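Local coordinates for protein PpiC-type peptidyl-prolyl cis-trans isomerase (Novosphingobium aromaticivorans, PDB 3GPK) that probably catalyses the cis-trans isomerisation of peptide bonds preceding proline as a periplasmic folding helper, this chain being its parvulin-type (PpiC) rotamase domain, at residues Pro70-Thr75 with Val89-Gly94; Ile10-Leu15 with Gly94-Tyr99; Phe14-Glu19 with Tyr49-Thr54; Gly58-Trp63 with Tyr99-Arg104. All coordinates share one frame; numbering follows the deposited sequence.

Contact 1 (Pro70-Thr75 with Val89-Gly94); sequences PTELAT and VEIRGG. With SO4 (sulfate ion), chain C.
T71 OG1 donates to O3 of a sulfate, probably carried over from crystallisation, at 2.6 Å, and R92 NH2 holds the same ion from the other segment, with a straight bond to O2 at 3.0 Å and a weak, bent one to O4. The sulfur lies at the edge of the R92 guanidinium, in its plane. Closer in, a water donates to E72 OE1 at 2.7 Å and accepts from the backbone N of R92. E72 bends at chi2 (69°), which swings the carboxylate outward to that water while CG rests 3.2 Å from E90 O. Its OE1 is 4.5 Å from R92 NH1 and well out of the guanidinium plane, so the attraction is one of charge alone.

Underneath, the packing is apolar. L73 touches both strand residues, its CD2 methyl on V89 CB at 3.7 Å and its branch carbon CG on I91 CG2, also at 3.7 Å. That same I91 methyl also reaches E72 CB and, more distantly, the P70 ring. L73 continues inward onto S96 and L98 of the neighbouring strand. No direct hydrogen bond joins the segments: helix 71-79 starts against edge strand 85-91 through a leucine-centred apolar layer, with water and an anion bridging the polar rim, and without sulfate the T71-R92 link would probably be lost.

Contact 2 (Ile10-Leu15 with Gly94-Tyr99); sequences IGEIFL and GFSILY
Six backbone hydrogen bonds pair strand 10-15 with strand 94-99 in antiparallel register. They come in twos at G11-Y99, I13-I97 and L15-F95, with E12-L98 and F14-S96 as the non-hydrogen-bonded pairs between. L15 N reaches F95 O at 2.8 Å, nearly along the C=O axis, whereas Y99 N meets G11 O at 144° from a tilted approach. CA-H...O contacts fill in between, such as S96 CA to I13 O at 3.2 Å.

One side-chain bond crosses the pair: S96 OG donates to E12 OE2 at 2.7 Å, using the anti lone pair of that oxygen. The extended E12 chain, with CG anti to the backbone N (chi1 171°), runs diagonally over the face to get there. With an alanine here, the S96 hydroxyl would probably lose its acceptor and be free to turn. On the same face the F14 ring turns its edge to S96 OG, its CD1 3.6 Å away.

Apolar contacts lie on both faces. I10 CG2 meets L98 CD2 at 4.0 Å, beneath L73 and A77 of helix 71-79. Across the sheet, I13 CB and I97 CB pair at 4.2 Å, I13 covered by helix 42-49 and I97 by helix 22-37. These are the two central strands of the four-stranded antiparallel sheet at the core of the parvulin fold.

Contact 3 (Phe14-Glu19 with Tyr49-Thr54); sequences FLAATE and YSEAST
F14 and E51 cross at about a right angle, the phenyl ring and the carboxylate planes 61° apart. The ring turns its edge to the backbone joining E51 to A52, and CD2 comes 4.2 Å from E51 CB, while F14 CB packs on the methyl of A52. E51 extends beyond CG along the strand backbone, past L15 CA, and its OE1 accepts a weak bond from A16 N at 3.0 Å; the other oxygen, OE2, takes a water that also donates to A16 O. The A16 amide N itself lies 3.7 Å above one face of the F14 ring, offset toward the rim. L15 leaves the backbone pointing away, but its CD2 turns back to 3.1 Å from Y49 O and packs on Y49 CB.

S50 points its hydroxyl back at the strand, OG anti to its own backbone N (chi1 -166°). There OG accepts a straight bond from F14 N at 3.1 Å, angle 176°, and a weak one from A52 N. E51 N closes the pair by donating to F14 O at 2.8 Å, in the carbonyl plane. The chain after helix 42-49 thus satisfies both backbone polar groups of F14, and every polar link across lands on main-chain N or O of the strand.

Contact 4 (Gly58-Trp63 with Tyr99-Arg104); sequences GGDLGW and YLIDKR. With SO4 (sulfate ion), chain D.
An aromatic-arginine stack joins W63, where the chain turns a corner, to the last residues of strand 94-104, beyond a classic beta bulge at I101 and D102, which both face R9. The guanidinium of R104 lies flat on the W63 indole, planes 5° apart, with CZ 3.6 Å from the centroid of the five-membered ring: a cation-pi contact. R104 NH2 sits 3.4 Å from W63 CG, and CD, farther back, makes a CH-pi contact with the six-membered ring. R104 has CG between its backbone N and carbonyl carbon (chi1 66°), a turn that lays the chain over the indole. D102 CB meets W63 CH2 at 3.5 Å, and W63 NE1 donates at the ring edge, near its plane, to O3 of a sulfate at 2.8 Å. Replacing W63 by an alanine would probably leave R104 without its flat partner, held mainly by polar ones such as a long, weak ion pair to E7.

Earlier, D60 OD1 accepts from G62 N at 2.9 Å in an Asx turn, while OD2 pairs with R9. Strand 7-16 runs between the two segments, hydrogen-bonding to G59 and L61 on one flank and Y99 on the other, with R9 beside W63 and D102.

How the contacts relate
Starting from the N terminus, strand 7-16 supplies the first segment of contacts 2 and 3. Contact 3 closes the first loop, bringing the residues after helix 42-49 back to the strand's end and enclosing helices 22-37 and 42-49. Contact 2 starts from the same strand and closes a much longer loop on strand 94-104; contact 1, tying helix 71-79 to edge strand 85-91, falls wholly within it. Contact 4 opens at strand 60-64 and also encloses contact 1, but crosses contact 2, since their segments alternate along the chain. F14 and L15 serve contacts 2 and 3, G94 contacts 1 and 2, Y99 contacts 2 and 4. A probable hydrogen bond from G59 N to T54 O, 2.9 Å, joins contacts 3 and 4.

Contact 1 (Pro70-Thr75 with Val89-Gly94)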
# COMPACT_ATOMS: atom_id res chain seq x y z
N PRO A 70 -7.56 7.02 -0.78
CA PRO A 70 -8.60 7.35 0.18
C PRO A 70 -7.88 7.98 1.37
O PRO A 70 -6.71 7.71 1.60
CB PRO A 70 -9.21 5.99 0.51
CG PRO A 70 -8.06 5.05 0.33
CD PRO A 70 -7.43 5.56 -0.94
N THR A 71 -8.58 8.82 2.12
CA THR A 71 -8.00 9.51 3.25
C THR A 71 -7.09 8.68 4.15
O THR A 71 -5.96 9.09 4.44
CB THR A 71 -9.11 10.14 4.10
OG1 THR A 71 -9.84 11.07 3.28
CG2 THR A 71 -8.54 10.87 5.30
N GLU A 72 -7.56 7.51 4.58
CA GLU A 72 -6.80 6.63 5.46
C GLU A 72 -5.43 6.29 4.89
O GLU A 72 -4.43 6.29 5.60
CB GLU A 72 -7.56 5.33 5.73
CG GLU A 72 -8.87 5.47 6.50
CD GLU A 72 -9.96 6.15 5.69
OE1 GLU A 72 -10.06 5.88 4.47
OE2 GLU A 72 -10.72 6.95 6.28
N LEU A 73 -5.38 5.98 3.60
CA LEU A 73 -4.12 5.63 2.97
C LEU A 73 -3.28 6.84 2.61
O LEU A 73 -2.04 6.79 2.66
CB LEU A 73 -4.38 4.77 1.73
CG LEU A 73 -5.18 3.49 2.03
CD1 LEU A 73 -5.40 2.71 0.75
CD2 LEU A 73 -4.42 2.65 3.05
N ALA A 74 -3.94 7.94 2.25
CA ALA A 74 -3.24 9.17 1.90
C ALA A 74 -2.49 9.72 3.11
O ALA A 74 -1.32 10.11 3.02
CB ALA A 74 -4.24 10.21 1.40
N THR A 75 -3.16 9.76 4.26
CA THR A 75 -2.54 10.27 5.47
C THR A 75 -1.43 9.34 5.97
O THR A 75 -0.48 9.79 6.61
CB THR A 75 -3.59 10.50 6.59
OG1 THR A 75 -4.31 9.29 6.85
CG2 THR A 75 -4.58 11.58 6.16
N VAL A 89 -3.78 -0.96 7.20
CA VAL A 89 -4.54 0.27 7.42
C VAL A 89 -5.99 0.02 7.05
O VAL A 89 -6.28 -0.39 5.93
CB VAL A 89 -4.01 1.43 6.55
CG1 VAL A 89 -4.83 2.69 6.80
CG2 VAL A 89 -2.54 1.68 6.84
N GLU A 90 -6.91 0.27 7.98
CA GLU A 90 -8.32 0.06 7.69
C GLU A 90 -8.87 1.13 6.75
O GLU A 90 -8.56 2.30 6.88
CB GLU A 90 -9.17 0.08 8.97
CG GLU A 90 -10.66 -0.08 8.67
CD GLU A 90 -11.54 -0.08 9.91
OE1 GLU A 90 -11.07 0.32 11.00
OE2 GLU A 90 -12.72 -0.47 9.79
N ILE A 91 -9.68 0.69 5.78
CA ILE A 91 -10.35 1.60 4.86
C ILE A 91 -11.78 1.09 4.83
O ILE A 91 -12.07 0.03 5.37
CB ILE A 91 -9.73 1.60 3.44
CG1 ILE A 91 -9.73 0.20 2.84
CG2 ILE A 91 -8.33 2.19 3.51
CD1 ILE A 91 -9.24 0.17 1.41
N ARG A 92 -12.69 1.83 4.19
CA ARG A 92 -14.07 1.39 4.18
C ARG A 92 -14.32 -0.06 3.81
O ARG A 92 -15.05 -0.76 4.50
CB ARG A 92 -14.91 2.30 3.27
CG ARG A 92 -14.96 3.74 3.72
CD ARG A 92 -16.02 4.51 2.96
NE ARG A 92 -16.11 5.90 3.40
CZ ARG A 92 -15.16 6.81 3.19
NH1 ARG A 92 -14.04 6.47 2.55
NH2 ARG A 92 -15.32 8.05 3.63
N GLY A 93 -13.71 -0.53 2.73
CA GLY A 93 -13.94 -1.89 2.28
C GLY A 93 -13.03 -3.00 2.77
O GLY A 93 -13.15 -4.14 2.32
N GLY A 94 -12.13 -2.69 3.69
CA GLY A 94 -11.23 -3.71 4.21
C GLY A 94 -9.94 -3.13 4.76
O GLY A 94 -9.97 -2.15 5.50
S SO4 C . -13.49 11.09 3.51
O1 SO4 C . -13.92 12.25 2.70
O2 SO4 C . -13.21 9.94 2.61
O3 SO4 C . -12.27 11.44 4.26
O4 SO4 C . -14.56 10.71 4.46
O HOH W 1 -11.85 4.42 3.11

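Contact 2 (Ile10-Leu15 with Gly94-Tyr99)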
# COMPACT_ATOMS: atom_id res chain seq x y z
N ILE A 10 3.78 3.79 -5.06
CA ILE A 10 3.32 2.95 -3.97
C ILE A 10 2.87 1.56 -4.39
O ILE A 10 2.29 1.38 -5.46
CB ILE A 10 2.16 3.65 -3.22
CG1 ILE A 10 2.66 4.96 -2.61
CG2 ILE A 10 1.59 2.75 -2.14
CD1 ILE A 10 1.57 5.82 -2.00
N GLY A 11 3.15 0.59 -3.53
CA GLY A 11 2.73 -0.77 -3.75
C GLY A 11 1.60 -1.00 -2.76
O GLY A 11 1.67 -0.52 -1.63
N GLU A 12 0.56 -1.70 -3.18
CA GLU A 12 -0.57 -1.97 -2.28
C GLU A 12 -1.08 -3.39 -2.33
O GLU A 12 -1.15 -4.00 -3.39
CB GLU A 12 -1.75 -1.03 -2.60
CG GLU A 12 -3.05 -1.39 -1.85
CD GLU A 12 -4.24 -0.53 -2.23
OE1 GLU A 12 -4.36 -0.17 -3.42
OE2 GLU A 12 -5.07 -0.23 -1.34
N ILE A 13 -1.42 -3.93 -1.16
CA ILE A 13 -2.02 -5.25 -1.04
C ILE A 13 -3.34 -4.95 -0.32
O ILE A 13 -3.33 -4.48 0.81
CB ILE A 13 -1.19 -6.22 -0.17
CG1 ILE A 13 0.13 -6.56 -0.88
CG2 ILE A 13 -2.00 -7.48 0.10
CD1 ILE A 13 1.04 -7.50 -0.10
N PHE A 14 -4.45 -5.19 -1.00
CA PHE A 14 -5.77 -4.93 -0.42
C PHE A 14 -6.51 -6.21 -0.08
O PHE A 14 -6.59 -7.12 -0.90
CB PHE A 14 -6.60 -4.11 -1.40
CG PHE A 14 -8.05 -3.99 -1.02
CD1 PHE A 14 -8.43 -3.29 0.12
CD2 PHE A 14 -9.03 -4.61 -1.78
CE1 PHE A 14 -9.76 -3.20 0.50
CE2 PHE A 14 -10.37 -4.54 -1.41
CZ PHE A 14 -10.74 -3.83 -0.27
N LEU A 15 -7.06 -6.27 1.13
CA LEU A 15 -7.84 -7.42 1.55
C LEU A 15 -9.22 -6.90 1.92
O LEU A 15 -9.37 -6.13 2.87
CB LEU A 15 -7.20 -8.10 2.77
CG LEU A 15 -5.78 -8.66 2.63
CD1 LEU A 15 -5.49 -9.52 3.85
CD2 LEU A 15 -5.65 -9.49 1.36
N GLY A 94 -12.13 -2.69 3.69
CA GLY A 94 -11.23 -3.71 4.21
C GLY A 94 -9.94 -3.13 4.76
O GLY A 94 -9.97 -2.15 5.50
N PHE A 95 -8.81 -3.74 4.41
CA PHE A 95 -7.50 -3.30 4.89
C PHE A 95 -6.48 -3.29 3.77
O PHE A 95 -6.52 -4.12 2.87
CB PHE A 95 -6.98 -4.24 5.98
CG PHE A 95 -7.81 -4.24 7.22
CD1 PHE A 95 -7.60 -3.27 8.20
CD2 PHE A 95 -8.80 -5.19 7.41
CE1 PHE A 95 -8.38 -3.25 9.36
CE2 PHE A 95 -9.59 -5.17 8.57
CZ PHE A 95 -9.37 -4.20 9.54
N SER A 96 -5.54 -2.35 3.85
CA SER A 96 -4.48 -2.26 2.86
C SER A 96 -3.12 -2.21 3.53
O SER A 96 -2.98 -1.70 4.64
CB SER A 96 -4.63 -1.00 2.00
OG SER A 96 -5.75 -1.10 1.15
N ILE A 97 -2.14 -2.80 2.85
CA ILE A 97 -0.76 -2.80 3.29
C ILE A 97 -0.06 -1.96 2.22
O ILE A 97 -0.25 -2.21 1.03
CB ILE A 97 -0.14 -4.21 3.31
CG1 ILE A 97 -0.92 -5.12 4.27
CG2 ILE A 97 1.33 -4.14 3.73
CD1 ILE A 97 -0.51 -6.59 4.19
N LEU A 98 0.72 -0.98 2.63
CA LEU A 98 1.41 -0.13 1.66
C LEU A 98 2.92 -0.31 1.71
O LEU A 98 3.49 -0.66 2.74
CB LEU A 98 1.09 1.34 1.92
CG LEU A 98 -0.38 1.76 1.93
CD1 LEU A 98 -0.44 3.24 2.29
CD2 LEU A 98 -1.02 1.49 0.57
N TYR A 99 3.54 -0.06 0.56
CA TYR A 99 4.99 -0.15 0.43
C TYR A 99 5.41 1.07 -0.37
O TYR A 99 5.03 1.23 -1.53
CB TYR A 99 5.37 -1.44 -0.30
CG TYR A 99 6.87 -1.64 -0.48
CD1 TYR A 99 7.76 -1.31 0.54
CD2 TYR A 99 7.38 -2.21 -1.65
CE1 TYR A 99 9.13 -1.54 0.40
CE2 TYR A 99 8.74 -2.44 -1.80
CZ TYR A 99 9.61 -2.10 -0.77
OH TYR A 99 10.96 -2.33 -0.92

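Contact 3 (Phe14-Glu19 with Tyr49-Thr54)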
# COMPACT_ATOMS: atom_id res chain seq x y z
N PHE A 14 -4.45 -5.19 -1.00
CA PHE A 14 -5.77 -4.93 -0.42
C PHE A 14 -6.51 -6.21 -0.08
O PHE A 14 -6.59 -7.12 -0.90
CB PHE A 14 -6.60 -4.11 -1.40
CG PHE A 14 -8.05 -3.99 -1.02
CD1 PHE A 14 -8.43 -3.29 0.12
CD2 PHE A 14 -9.03 -4.61 -1.78
CE1 PHE A 14 -9.76 -3.20 0.50
CE2 PHE A 14 -10.37 -4.54 -1.41
CZ PHE A 14 -10.74 -3.83 -0.27
N LEU A 15 -7.06 -6.27 1.13
CA LEU A 15 -7.84 -7.42 1.55
C LEU A 15 -9.22 -6.90 1.92
O LEU A 15 -9.37 -6.13 2.87
CB LEU A 15 -7.20 -8.10 2.77
CG LEU A 15 -5.78 -8.66 2.63
CD1 LEU A 15 -5.49 -9.52 3.85
CD2 LEU A 15 -5.65 -9.49 1.36
N ALA A 16 -10.23 -7.32 1.16
CA ALA A 16 -11.59 -6.88 1.40
C ALA A 16 -12.20 -7.55 2.61
O ALA A 16 -11.91 -8.71 2.91
CB ALA A 16 -12.45 -7.16 0.16
N ALA A 17 -13.06 -6.83 3.33
CA ALA A 17 -13.70 -7.39 4.50
C ALA A 17 -14.94 -6.61 4.90
O ALA A 17 -14.92 -5.38 4.93
CB ALA A 17 -12.73 -7.44 5.68
N THR A 18 -16.01 -7.33 5.20
CA THR A 18 -17.23 -6.70 5.65
C THR A 18 -16.91 -6.30 7.09
O THR A 18 -15.95 -6.82 7.67
CB THR A 18 -18.41 -7.67 5.63
OG1 THR A 18 -18.10 -8.82 6.42
CG2 THR A 18 -18.71 -8.11 4.20
N GLU A 19 -17.69 -5.40 7.67
CA GLU A 19 -17.41 -4.98 9.03
C GLU A 19 -17.34 -6.18 9.97
O GLU A 19 -16.50 -6.21 10.87
CB GLU A 19 -18.47 -3.99 9.52
CG GLU A 19 -18.51 -2.70 8.71
CD GLU A 19 -17.16 -1.99 8.65
OE1 GLU A 19 -16.69 -1.51 9.71
OE2 GLU A 19 -16.57 -1.93 7.56
N TYR A 49 -2.23 -12.51 -2.51
CA TYR A 49 -3.29 -12.02 -1.64
C TYR A 49 -4.08 -10.78 -2.00
O TYR A 49 -5.20 -10.62 -1.52
CB TYR A 49 -2.70 -11.79 -0.24
CG TYR A 49 -2.24 -13.06 0.44
CD1 TYR A 49 -3.15 -14.02 0.87
CD2 TYR A 49 -0.88 -13.29 0.66
CE1 TYR A 49 -2.73 -15.19 1.49
CE2 TYR A 49 -0.45 -14.47 1.29
CZ TYR A 49 -1.38 -15.40 1.70
OH TYR A 49 -0.97 -16.57 2.30
N SER A 50 -3.54 -9.88 -2.83
CA SER A 50 -4.30 -8.68 -3.10
C SER A 50 -5.58 -8.94 -3.87
O SER A 50 -5.60 -9.71 -4.83
CB SER A 50 -3.46 -7.64 -3.84
OG SER A 50 -4.14 -6.39 -3.80
N GLU A 51 -6.64 -8.29 -3.42
CA GLU A 51 -7.95 -8.44 -4.04
C GLU A 51 -8.27 -7.25 -4.93
O GLU A 51 -9.39 -7.10 -5.41
CB GLU A 51 -9.00 -8.63 -2.95
CG GLU A 51 -8.89 -10.00 -2.29
CD GLU A 51 -9.61 -10.07 -0.96
OE1 GLU A 51 -10.72 -9.52 -0.85
OE2 GLU A 51 -9.08 -10.70 -0.03
N ALA A 52 -7.27 -6.40 -5.15
CA ALA A 52 -7.42 -5.24 -6.01
C ALA A 52 -7.00 -5.66 -7.41
O ALA A 52 -6.29 -6.65 -7.59
CB ALA A 52 -6.54 -4.10 -5.52
N SER A 53 -7.44 -4.90 -8.41
CA SER A 53 -7.13 -5.20 -9.81
C SER A 53 -5.64 -5.09 -10.13
O SER A 53 -5.20 -5.54 -11.18
CB SER A 53 -7.92 -4.25 -10.72
OG SER A 53 -7.60 -2.90 -10.45
N THR A 54 -4.88 -4.49 -9.22
CA THR A 54 -3.45 -4.32 -9.41
C THR A 54 -2.65 -5.51 -8.89
O THR A 54 -1.42 -5.51 -8.94
CB THR A 54 -2.93 -3.05 -8.70
OG1 THR A 54 -3.34 -3.07 -7.33
CG2 THR A 54 -3.50 -1.80 -9.37
O HOH W 2 -9.99 -10.54 2.48

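Contact 4 (Gly58-Trp63 with Tyr99-Arg104)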
# COMPACT_ATOMS: atom_id res chain seq x y z
N GLY A 58 1.82 -7.06 -9.15
CA GLY A 58 2.55 -6.95 -7.90
C GLY A 58 2.10 -5.82 -6.99
O GLY A 58 2.84 -5.41 -6.10
N GLY A 59 0.89 -5.32 -7.24
CA GLY A 59 0.34 -4.25 -6.41
C GLY A 59 0.89 -2.87 -6.67
O GLY A 59 0.61 -1.93 -5.93
N ASP A 60 1.69 -2.74 -7.73
CA ASP A 60 2.29 -1.46 -8.10
C ASP A 60 1.21 -0.49 -8.58
O ASP A 60 0.53 -0.76 -9.56
CB ASP A 60 3.33 -1.71 -9.20
CG ASP A 60 4.16 -0.48 -9.52
OD1 ASP A 60 4.03 0.55 -8.84
OD2 ASP A 60 4.97 -0.57 -10.47
N LEU A 61 1.06 0.64 -7.90
CA LEU A 61 0.06 1.63 -8.30
C LEU A 61 0.69 2.65 -9.23
O LEU A 61 0.01 3.54 -9.76
CB LEU A 61 -0.50 2.37 -7.09
CG LEU A 61 -1.08 1.53 -5.96
CD1 LEU A 61 -1.65 2.46 -4.89
CD2 LEU A 61 -2.16 0.60 -6.49
N GLY A 62 2.00 2.51 -9.44
CA GLY A 62 2.71 3.46 -10.28
C GLY A 62 2.87 4.76 -9.51
O GLY A 62 2.71 4.79 -8.29
N TRP A 63 3.19 5.83 -10.22
CA TRP A 63 3.35 7.13 -9.58
C TRP A 63 1.99 7.77 -9.38
O TRP A 63 1.21 7.90 -10.32
CB TRP A 63 4.23 8.04 -10.45
CG TRP A 63 5.66 7.64 -10.47
CD1 TRP A 63 6.30 6.90 -11.43
CD2 TRP A 63 6.64 7.92 -9.46
NE1 TRP A 63 7.62 6.72 -11.08
CE2 TRP A 63 7.85 7.33 -9.88
CE3 TRP A 63 6.61 8.62 -8.25
CZ2 TRP A 63 9.02 7.42 -9.12
CZ3 TRP A 63 7.77 8.71 -7.49
CH2 TRP A 63 8.96 8.11 -7.93
N TYR A 99 3.54 -0.06 0.56
CA TYR A 99 4.99 -0.15 0.43
C TYR A 99 5.41 1.07 -0.37
O TYR A 99 5.03 1.23 -1.53
CB TYR A 99 5.37 -1.44 -0.30
CG TYR A 99 6.87 -1.64 -0.48
CD1 TYR A 99 7.76 -1.31 0.54
CD2 TYR A 99 7.38 -2.21 -1.65
CE1 TYR A 99 9.13 -1.54 0.40
CE2 TYR A 99 8.74 -2.44 -1.80
CZ TYR A 99 9.61 -2.10 -0.77
OH TYR A 99 10.96 -2.33 -0.92
N LEU A 100 6.19 1.95 0.25
CA LEU A 100 6.65 3.15 -0.44
C LEU A 100 7.89 2.81 -1.26
O LEU A 100 9.02 2.87 -0.76
CB LEU A 100 6.95 4.27 0.56
CG LEU A 100 7.26 5.62 -0.09
CD1 LEU A 100 6.16 6.01 -1.08
CD2 LEU A 100 7.40 6.68 0.99
N ILE A 101 7.66 2.47 -2.52
CA ILE A 101 8.71 2.08 -3.45
C ILE A 101 9.64 3.22 -3.85
O ILE A 101 10.86 3.06 -3.87
CB ILE A 101 8.11 1.48 -4.74
CG1 ILE A 101 7.24 0.27 -4.39
CG2 ILE A 101 9.23 1.11 -5.70
CD1 ILE A 101 6.37 -0.22 -5.54
N ASP A 102 9.07 4.37 -4.17
CA ASP A 102 9.88 5.51 -4.60
C ASP A 102 9.14 6.79 -4.28
O ASP A 102 7.95 6.78 -3.98
CB ASP A 102 10.14 5.41 -6.11
CG ASP A 102 11.44 6.09 -6.54
OD1 ASP A 102 12.06 6.79 -5.72
OD2 ASP A 102 11.83 5.91 -7.71
N LYS A 103 9.85 7.91 -4.34
CA LYS A 103 9.25 9.20 -4.05
C LYS A 103 10.04 10.30 -4.76
O LYS A 103 11.27 10.26 -4.82
CB LYS A 103 9.24 9.44 -2.54
CG LYS A 103 8.55 10.72 -2.10
CD LYS A 103 8.48 10.79 -0.59
CE LYS A 103 7.81 12.07 -0.10
NZ LYS A 103 7.66 12.06 1.38
N ARG A 104 9.33 11.28 -5.31
CA ARG A 104 9.99 12.38 -5.99
C ARG A 104 9.19 13.66 -5.80
O ARG A 104 7.98 13.62 -5.58
CB ARG A 104 10.14 12.07 -7.48
CG ARG A 104 8.82 11.97 -8.23
CD ARG A 104 9.01 11.43 -9.64
NE ARG A 104 7.74 11.28 -10.33
CZ ARG A 104 7.58 10.66 -11.50
NH1 ARG A 104 8.63 10.13 -12.12
NH2 ARG A 104 6.38 10.58 -12.05
S SO4 D . 9.54 4.71 -13.85
O1 SO4 D . 10.95 4.53 -14.23
O2 SO4 D . 8.81 3.44 -14.09
O3 SO4 D . 9.48 5.07 -12.42
O4 SO4 D . 8.92 5.77 -14.66